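Local structure of monoglyceride lipase (4ZWN) at residues Lys108-Asp112 with Leu229-Gln235; Val264-His268 with Ser280-Ile284; Leu294-Pro298 with Thr315-Asp319. The protein hydrolyses monoacylglycerols, with a preference for monounsaturated ones, to free fatty acids and glycerol, and takes part in breaking down fatty acid ethyl esters. The protein carries 2 engineered substitutions. All coordinates share one frame; numbering follows the deposited sequence.

Interaction 1 (Lys108-Asp112 with Leu229-Gln235)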
loop_
_atom_site.group_PDB
_atom_site.type_symbol
_atom_site.label_atom_id
_atom_site.label_comp_id
_atom_site.label_asym_id
_atom_site.label_seq_id
_atom_site.Cartn_x
_atom_site.Cartn_y
_atom_site.Cartn_z
ATOM N N LYS A 108 16.994 -7.886 3.385
ATOM C CA LYS A 108 15.566 -8.164 3.257
ATOM C C LYS A 108 14.877 -8.193 4.620
ATOM O O LYS A 108 15.168 -9.044 5.461
ATOM C CB LYS A 108 15.324 -9.484 2.523
ATOM C CG LYS A 108 13.846 -9.773 2.308
ATOM C CD LYS A 108 13.617 -10.886 1.300
ATOM C CE LYS A 108 12.153 -10.945 0.894
ATOM N NZ LYS A 108 11.897 -11.977 -0.145
ATOM N N GLY A 109 13.961 -7.255 4.827
ATOM C CA GLY A 109 13.221 -7.172 6.071
ATOM C C GLY A 109 13.877 -6.235 7.065
ATOM O O GLY A 109 13.373 -6.037 8.171
ATOM N N VAL A 110 15.003 -5.655 6.668
ATOM C CA VAL A 110 15.757 -4.775 7.551
ATOM C C VAL A 110 15.358 -3.318 7.346
ATOM O O VAL A 110 15.846 -2.646 6.434
ATOM C CB VAL A 110 17.277 -4.919 7.336
ATOM C CG1 VAL A 110 18.036 -4.019 8.296
ATOM C CG2 VAL A 110 17.706 -6.372 7.513
ATOM N N THR A 111 14.456 -2.843 8.197
ATOM C CA THR A 111 14.055 -1.446 8.192
ATOM C C THR A 111 13.393 -1.104 9.518
ATOM O O THR A 111 13.187 -1.980 10.361
ATOM C CB THR A 111 13.091 -1.127 7.034
ATOM O OG1 THR A 111 12.869 0.287 6.971
ATOM C CG2 THR A 111 11.762 -1.846 7.225
ATOM N N ASP A 112 13.071 0.170 9.707
ATOM C CA ASP A 112 12.385 0.593 10.920
ATOM C C ASP A 112 11.518 1.823 10.669
ATOM O O ASP A 112 11.514 2.375 9.567
ATOM C CB ASP A 112 13.392 0.864 12.044
ATOM C CG ASP A 112 14.504 1.812 11.628
ATOM O OD1 ASP A 112 14.264 2.709 10.791
ATOM O OD2 ASP A 112 15.629 1.659 12.149
ATOM N N LEU A 229 9.789 -14.966 2.185
ATOM C CA LEU A 229 9.534 -13.616 2.665
ATOM C C LEU A 229 10.085 -13.408 4.074
ATOM O O LEU A 229 9.531 -13.917 5.048
ATOM C CB LEU A 229 8.034 -13.324 2.638
ATOM C CG LEU A 229 7.585 -12.043 3.342
ATOM C CD1 LEU A 229 8.349 -10.838 2.805
ATOM C CD2 LEU A 229 6.080 -11.860 3.191
ATOM N N TYR A 230 11.172 -12.646 4.179
ATOM C CA TYR A 230 11.792 -12.388 5.474
ATOM C C TYR A 230 11.450 -11.008 6.019
ATOM O O TYR A 230 11.464 -10.016 5.288
ATOM C CB TYR A 230 13.312 -12.536 5.383
ATOM C CG TYR A 230 13.762 -13.882 4.870
ATOM C CD1 TYR A 230 13.626 -15.023 5.650
ATOM C CD2 TYR A 230 14.323 -14.012 3.607
ATOM C CE1 TYR A 230 14.032 -16.257 5.184
ATOM C CE2 TYR A 230 14.735 -15.238 3.133
ATOM C CZ TYR A 230 14.588 -16.360 3.925
ATOM O OH TYR A 230 14.998 -17.585 3.452
ATOM N N GLY A 231 11.146 -10.956 7.311
ATOM C CA GLY A 231 10.936 -9.699 8.001
ATOM C C GLY A 231 11.618 -9.708 9.356
ATOM O O GLY A 231 11.577 -10.712 10.066
ATOM N N SER A 232 12.254 -8.596 9.715
ATOM C CA SER A 232 12.917 -8.490 11.010
ATOM C C SER A 232 11.906 -8.157 12.098
ATOM O O SER A 232 10.860 -7.576 11.816
ATOM C CB SER A 232 14.012 -7.426 10.977
ATOM O OG SER A 232 13.449 -6.126 10.955
ATOM N N PHE A 233 12.220 -8.521 13.338
ATOM C CA PHE A 233 11.349 -8.207 14.466
ATOM C C PHE A 233 11.134 -6.699 14.574
ATOM O O PHE A 233 10.038 -6.244 14.898
ATOM C CB PHE A 233 11.927 -8.752 15.779
ATOM C CG PHE A 233 11.718 -10.230 15.973
ATOM C CD1 PHE A 233 11.212 -11.015 14.951
ATOM C CD2 PHE A 233 12.015 -10.831 17.187
ATOM C CE1 PHE A 233 11.020 -12.371 15.131
ATOM C CE2 PHE A 233 11.821 -12.185 17.374
ATOM C CZ PHE A 233 11.321 -12.957 16.344
ATOM N N ARG A 234 12.182 -5.930 14.292
ATOM C CA ARG A 234 12.102 -4.476 14.363
ATOM C C ARG A 234 11.119 -3.959 13.320
ATOM O O ARG A 234 10.259 -3.135 13.627
ATOM C CB ARG A 234 13.488 -3.845 14.176
ATOM C CG ARG A 234 13.533 -2.312 14.200
ATOM C CD ARG A 234 12.578 -1.687 15.218
ATOM N NE ARG A 234 12.871 -2.044 16.603
ATOM C CZ ARG A 234 12.017 -1.864 17.608
ATOM N NH1 ARG A 234 10.819 -1.341 17.376
ATOM N NH2 ARG A 234 12.354 -2.210 18.841
ATOM N N GLN A 235 11.245 -4.455 12.094
ATOM C CA GLN A 235 10.336 -4.085 11.017
ATOM C C GLN A 235 8.895 -4.436 11.368
ATOM O O GLN A 235 7.996 -3.595 11.272
ATOM C CB GLN A 235 10.733 -4.777 9.712
ATOM C CG GLN A 235 9.757 -4.536 8.571
ATOM C CD GLN A 235 9.972 -5.478 7.400
ATOM O OE1 GLN A 235 10.311 -6.643 7.582
ATOM N NE2 GLN A 235 9.771 -4.973 6.188
#
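G109 offers its carbonyl oxygen to S232, and this one acceptor takes two bonds from a single residue: S232 N reaches G109 O at 3.2 Å, and S232 OG donates to G109 O at 2.8 Å. Both donors approach from the same face of the carbonyl plane, the amide well above it and the hydroxyl tilted by 24°. A chi1 of 73° folds S232 OG back over its backbone, where it also accepts from Q235 N at 3.0 Å. Serine suits this N-cap of helix 233-248 because one hydroxyl can close the first turn and still donate to the loop before helix 113-134. Short strand 231-232, paired antiparallel with 200-201, leads into the cap. Packing around this buried pair is tight: G109 CA lies 3.4 Å from Y230 O, and a CB at G109 would run into that carbonyl. T111 CG2 meets Q235 CG at 3.6 Å, the side chains crossing at a slant.

Toward the flanks, where K108, Y230, D112 and R234 are partly open to solvent, the contact loosens. K108, extended, crosses Y230 at about a right angle, bringing CD to the ring edge, 3.9 Å from Y230 CD2, while NZ goes on to P228 O. D112 CB touches R234 CG at 3.8 Å, but their polar ends turn to H115 and D238. The chemistry implies a joint held at one shared carbonyl, the charged residues giving it mainly carbon atoms.

Interaction 2 (Val264-His268 with Ser280-Ile284)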
loop_
_atom_site.group_PDB
_atom_site.type_symbol
_atom_site.label_atom_id
_atom_site.label_comp_id
_atom_site.label_asym_id
_atom_site.label_seq_id
_atom_site.Cartn_x
_atom_site.Cartn_y
_atom_site.Cartn_z
ATOM N N VAL A 264 -10.514 11.241 2.048
ATOM C CA VAL A 264 -10.074 9.892 2.392
ATOM C C VAL A 264 -11.044 8.864 1.857
ATOM O O VAL A 264 -12.259 9.074 1.888
ATOM C CB VAL A 264 -9.970 9.674 3.918
ATOM C CG1 VAL A 264 -8.638 9.020 4.268
ATOM C CG2 VAL A 264 -10.186 10.969 4.673
ATOM N N ILE A 265 -10.522 7.747 1.375
ATOM C CA ILE A 265 -11.382 6.623 1.075
ATOM C C ILE A 265 -10.629 5.329 1.373
ATOM O O ILE A 265 -9.463 5.161 1.007
ATOM C CB ILE A 265 -11.888 6.642 -0.386
ATOM C CG1 ILE A 265 -12.942 5.553 -0.629
ATOM C CG2 ILE A 265 -10.747 6.552 -1.397
ATOM C CD1 ILE A 265 -13.804 5.781 -1.861
ATOM N N ILE A 266 -11.288 4.434 2.097
ATOM C CA ILE A 266 -10.707 3.132 2.385
ATOM C C ILE A 266 -11.488 2.047 1.663
ATOM O O ILE A 266 -12.738 2.027 1.718
ATOM C CB ILE A 266 -10.666 2.836 3.899
ATOM C CG1 ILE A 266 -9.654 3.765 4.604
ATOM C CG2 ILE A 266 -10.286 1.382 4.142
ATOM C CD1 ILE A 266 -9.590 3.614 6.123
ATOM N N MET A 267 -10.765 1.166 0.962
ATOM C CA MET A 267 -11.433 0.042 0.300
ATOM C C MET A 267 -10.905 -1.252 0.911
ATOM O O MET A 267 -9.681 -1.457 1.020
ATOM C CB MET A 267 -11.215 0.081 -1.184
ATOM C CG MET A 267 -11.495 1.446 -1.709
ATOM S SD MET A 267 -10.782 1.915 -3.262
ATOM C CE MET A 267 -11.615 3.488 -3.428
ATOM N N HIS A 268 -11.828 -2.127 1.301
ATOM C CA HIS A 268 -11.501 -3.256 2.152
ATOM C C HIS A 268 -12.415 -4.425 1.840
ATOM O O HIS A 268 -13.634 -4.280 1.899
ATOM C CB HIS A 268 -11.628 -2.839 3.623
ATOM C CG HIS A 268 -10.843 -3.690 4.570
ATOM N ND1 HIS A 268 -10.205 -3.170 5.675
ATOM C CD2 HIS A 268 -10.572 -5.019 4.572
ATOM C CE1 HIS A 268 -9.579 -4.136 6.317
ATOM N NE2 HIS A 268 -9.783 -5.268 5.672
ATOM N N SER A 280 -10.664 -0.465 9.666
ATOM C CA SER A 280 -11.085 0.539 8.698
ATOM C C SER A 280 -12.389 1.218 9.124
ATOM O O SER A 280 -12.557 2.425 8.940
ATOM C CB SER A 280 -11.250 -0.092 7.311
ATOM O OG SER A 280 -10.035 -0.666 6.856
ATOM N N GLU A 281 -13.309 0.445 9.692
ATOM C CA GLU A 281 -14.585 0.997 10.141
ATOM C C GLU A 281 -14.381 2.050 11.224
ATOM O O GLU A 281 -14.993 3.117 11.182
ATOM C CB GLU A 281 -15.504 -0.111 10.656
ATOM C CG GLU A 281 -16.009 -1.051 9.572
ATOM C CD GLU A 281 -16.701 -2.276 10.135
ATOM O OE1 GLU A 281 -16.492 -2.587 11.327
ATOM O OE2 GLU A 281 -17.453 -2.929 9.383
ATOM N N LYS A 282 -13.510 1.755 12.182
ATOM C CA LYS A 282 -13.266 2.671 13.289
ATOM C C LYS A 282 -12.454 3.884 12.846
ATOM O O LYS A 282 -12.658 4.987 13.349
ATOM C CB LYS A 282 -12.555 1.953 14.436
ATOM C CG LYS A 282 -12.390 2.802 15.689
ATOM C CD LYS A 282 -11.781 1.990 16.823
ATOM C CE LYS A 282 -11.649 2.815 18.097
ATOM N NZ LYS A 282 -10.704 3.954 17.934
ATOM N N PHE A 283 -11.537 3.684 11.904
ATOM C CA PHE A 283 -10.711 4.787 11.418
ATOM C C PHE A 283 -11.560 5.861 10.744
ATOM O O PHE A 283 -11.383 7.052 11.003
ATOM C CB PHE A 283 -9.637 4.289 10.445
ATOM C CG PHE A 283 -8.749 5.384 9.925
ATOM C CD1 PHE A 283 -7.661 5.818 10.661
ATOM C CD2 PHE A 283 -9.018 5.998 8.712
ATOM C CE1 PHE A 283 -6.854 6.834 10.194
ATOM C CE2 PHE A 283 -8.215 7.015 8.241
ATOM C CZ PHE A 283 -7.131 7.433 8.982
ATOM N N ILE A 284 -12.477 5.437 9.879
ATOM C CA ILE A 284 -13.371 6.369 9.198
ATOM C C ILE A 284 -14.239 7.125 10.205
ATOM O O ILE A 284 -14.459 8.329 10.065
ATOM C CB ILE A 284 -14.264 5.641 8.174
ATOM C CG1 ILE A 284 -13.397 5.017 7.083
ATOM C CG2 ILE A 284 -15.255 6.603 7.536
ATOM C CD1 ILE A 284 -12.540 6.029 6.344
#
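S280 opens the helical side of this contact by placing OG 2.8 Å from H268 ND1, at the edge of the imidazole and in its plane. The bond is nearly straight, at 164°, and either atom could be the donor. With chi1 at -60°, S280 OG stands anti to its carbonyl carbon, facing the strand; the small serine also lets I266 CG2 come in, 3.6 Å from S280 CB. One turn on, F283 returns to the strand. F283 CD2 lies 3.6 Å from I266 CD1, the approach oblique to the ring, and V264 CG1 lies more loosely near the ring edge; the two side chains of I266 and F283 cross at about a right angle. I284 follows, sliding past I266 in the opposite direction until the two CD1 atoms are 3.8 Å apart.

I266 is thus the common partner of S280, F283 and I284, its branches fanning out from the strand: CG2 to the serine, CD1 to the phenylalanine and isoleucine. An alanine here would remove both outer branches and would probably leave a gap between strand and helix, with F283, I284 and the S280 CB losing their common partner. L151 of helix 145-156 also packs on I266 and F283, extending the apolar layer.

The axes of helix segment 280-284 and strand segment 264-268 run antiparallel, at 168°; helix 277-286 is the connection of a beta-alpha-beta unit in the alpha/beta hydrolase fold, between strands 264-269 and 292-297. Beyond the strand's apolar part, H268 lies close to D272, assigned to the charge relay, and its NE2 bonds to N275 O. The chemistry therefore implies an imidazole fixed in rotation by a partner on each nitrogen, at the end of an otherwise greasy interface.

Interaction 3 (Leu294-Pro298 with Thr315-Asp319); sequences LKLYP and TVFND
The Y297 ring carries V316 CG2 over the centre of one face and has T315 CG2 and D319 OD2 at its edge, the D319 carboxylate plane turned 32° from that of the ring. Here an edge strand of the alpha/beta hydrolase sheet, 292-297, meets the C-terminal helix 310-326, segments 294-297 and 315-319 running antiparallel. The V316 methyl makes a CH-pi contact, 3.7 Å from the Y297 ring centroid and only 5° off the normal, so a compact beta-branched residue fits: it sets one methyl squarely on the ring. T315 CG2 comes in at the rim, 3.8 Å from Y297 CE1, while T315 OG1 bonds back to K311 O within its own helix.

Nearer the start of the strand segment, K295 passes at a slant across D319, CD standing 3.4 Å from D319 OD2. Its NZ pairs with E293 instead and remains 4.4 Å from D319 OD2, too long for a salt bridge, although the positive charge may still favour an ionised aspartate. Tyrosine suits position 297 because it combines a broad face for the valine with a side chain long enough for its hydroxyl to reach D319, one turn after T315 and V316. With chi1 of Y297 at -64° the ring projects from the strand toward the helix, and D319 comes to meet it from the opposite direction. The bond closes at 2.6 Å, from Y297 OH to the anti lone pair of D319 OD2.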
loop_
_atom_site.group_PDB
_atom_site.type_symbol
_atom_site.label_atom_id
_atom_site.label_comp_id
_atom_site.label_asym_id
_atom_site.label_seq_id
_atom_site.Cartn_x
_atom_site.Cartn_y
_atom_site.Cartn_z
ATOM N N LEU A 294 -15.775 4.775 3.645
ATOM C CA LEU A 294 -15.338 3.385 3.655
ATOM C C LEU A 294 -16.188 2.552 2.702
ATOM O O LEU A 294 -17.418 2.613 2.739
ATOM C CB LEU A 294 -15.415 2.797 5.064
ATOM C CG LEU A 294 -15.275 1.274 5.152
ATOM C CD1 LEU A 294 -13.889 0.823 4.711
ATOM C CD2 LEU A 294 -15.575 0.789 6.553
ATOM N N LYS A 295 -15.530 1.786 1.841
ATOM C CA LYS A 295 -16.225 0.844 0.974
ATOM C C LYS A 295 -15.827 -0.589 1.313
ATOM O O LYS A 295 -14.646 -0.940 1.313
ATOM C CB LYS A 295 -15.938 1.138 -0.501
ATOM C CG LYS A 295 -16.685 2.341 -1.059
ATOM C CD LYS A 295 -16.499 2.460 -2.569
ATOM C CE LYS A 295 -17.240 3.666 -3.131
ATOM N NZ LYS A 295 -18.700 3.600 -2.839
ATOM N N LEU A 296 -16.826 -1.409 1.620
ATOM C CA LEU A 296 -16.607 -2.820 1.896
ATOM C C LEU A 296 -17.094 -3.636 0.710
ATOM O O LEU A 296 -18.153 -3.349 0.150
ATOM C CB LEU A 296 -17.326 -3.242 3.178
ATOM C CG LEU A 296 -16.827 -2.581 4.464
ATOM C CD1 LEU A 296 -17.677 -2.990 5.653
ATOM C CD2 LEU A 296 -15.370 -2.937 4.702
ATOM N N TYR A 297 -16.325 -4.650 0.324
ATOM C CA TYR A 297 -16.657 -5.422 -0.869
ATOM C C TYR A 297 -16.963 -6.881 -0.550
ATOM O O TYR A 297 -16.078 -7.633 -0.142
ATOM C CB TYR A 297 -15.521 -5.327 -1.887
ATOM C CG TYR A 297 -15.306 -3.923 -2.403
ATOM C CD1 TYR A 297 -15.942 -3.482 -3.555
ATOM C CD2 TYR A 297 -14.479 -3.034 -1.730
ATOM C CE1 TYR A 297 -15.754 -2.197 -4.029
ATOM C CE2 TYR A 297 -14.284 -1.747 -2.194
ATOM C CZ TYR A 297 -14.925 -1.334 -3.344
ATOM O OH TYR A 297 -14.736 -0.056 -3.813
ATOM N N PRO A 298 -18.196 -7.271 -0.775
ATOM C CA PRO A 298 -18.642 -8.629 -0.518
ATOM C C PRO A 298 -17.989 -9.627 -1.424
ATOM O O PRO A 298 -17.872 -9.402 -2.591
ATOM C CB PRO A 298 -20.118 -8.553 -0.818
ATOM C CG PRO A 298 -20.459 -7.152 -0.577
ATOM C CD PRO A 298 -19.310 -6.385 -1.080
ATOM N N THR A 315 -14.710 -3.990 -9.927
ATOM C CA THR A 315 -15.578 -3.266 -9.004
ATOM C C THR A 315 -14.765 -2.334 -8.110
ATOM O O THR A 315 -15.128 -1.175 -7.895
ATOM C CB THR A 315 -16.386 -4.234 -8.116
ATOM O OG1 THR A 315 -17.108 -5.159 -8.939
ATOM C CG2 THR A 315 -17.360 -3.466 -7.233
ATOM N N VAL A 316 -13.654 -2.856 -7.600
ATOM C CA VAL A 316 -12.801 -2.108 -6.689
ATOM C C VAL A 316 -12.087 -0.956 -7.397
ATOM O O VAL A 316 -12.074 0.171 -6.899
ATOM C CB VAL A 316 -11.769 -3.040 -6.017
ATOM C CG1 VAL A 316 -10.694 -2.243 -5.328
ATOM C CG2 VAL A 316 -12.466 -3.960 -5.019
ATOM N N PHE A 317 -11.513 -1.229 -8.566
ATOM C CA PHE A 317 -10.784 -0.201 -9.305
ATOM C C PHE A 317 -11.697 0.898 -9.840
ATOM O O PHE A 317 -11.318 2.071 -9.858
ATOM C CB PHE A 317 -10.000 -0.807 -10.469
ATOM C CG PHE A 317 -9.411 0.224 -11.390
ATOM C CD1 PHE A 317 -8.284 0.938 -11.017
ATOM C CD2 PHE A 317 -9.995 0.497 -12.617
ATOM C CE1 PHE A 317 -7.744 1.896 -11.857
ATOM C CE2 PHE A 317 -9.461 1.456 -13.458
ATOM C CZ PHE A 317 -8.334 2.157 -13.076
ATOM N N ASN A 318 -12.889 0.521 -10.292
ATOM C CA ASN A 318 -13.834 1.505 -10.809
ATOM C C ASN A 318 -14.237 2.514 -9.746
ATOM O O ASN A 318 -14.424 3.695 -10.043
ATOM C CB ASN A 318 -15.078 0.823 -11.378
ATOM C CG ASN A 318 -14.818 0.174 -12.719
ATOM O OD1 ASN A 318 -13.826 0.478 -13.385
ATOM N ND2 ASN A 318 -15.711 -0.722 -13.127
ATOM N N ASP A 319 -14.366 2.055 -8.507
ATOM C CA ASP A 319 -14.705 2.962 -7.419
ATOM C C ASP A 319 -13.556 3.933 -7.176
ATOM O O ASP A 319 -13.775 5.118 -6.929
ATOM C CB ASP A 319 -15.044 2.187 -6.145
ATOM C CG ASP A 319 -16.401 1.510 -6.219
ATOM O OD1 ASP A 319 -17.209 1.895 -7.092
ATOM O OD2 ASP A 319 -16.663 0.599 -5.405
#

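How the interactions relate
From the N terminus, interaction 1 comes first: it closes a long loop of 116 residues that includes S144, the assigned nucleophile, joining the loop before helix 113-134 to the start of helix 233-248. Interaction 2 then closes a short loop holding D272, and interaction 3 another holding H302, so each loop carries one member of the assigned Ser-His-Asp triad. The three stand in series; none nests or crosses. Interaction 1 is remote, its centre about 26 Å from that of interaction 2 and about 31 Å from that of interaction 3. Interactions 2 and 3 touch through neighbouring strands, where I266 O lies 2.8 Å from K295 N, a probable hydrogen bond, and they attach helices 277-286 and 310-326 to the same sheet.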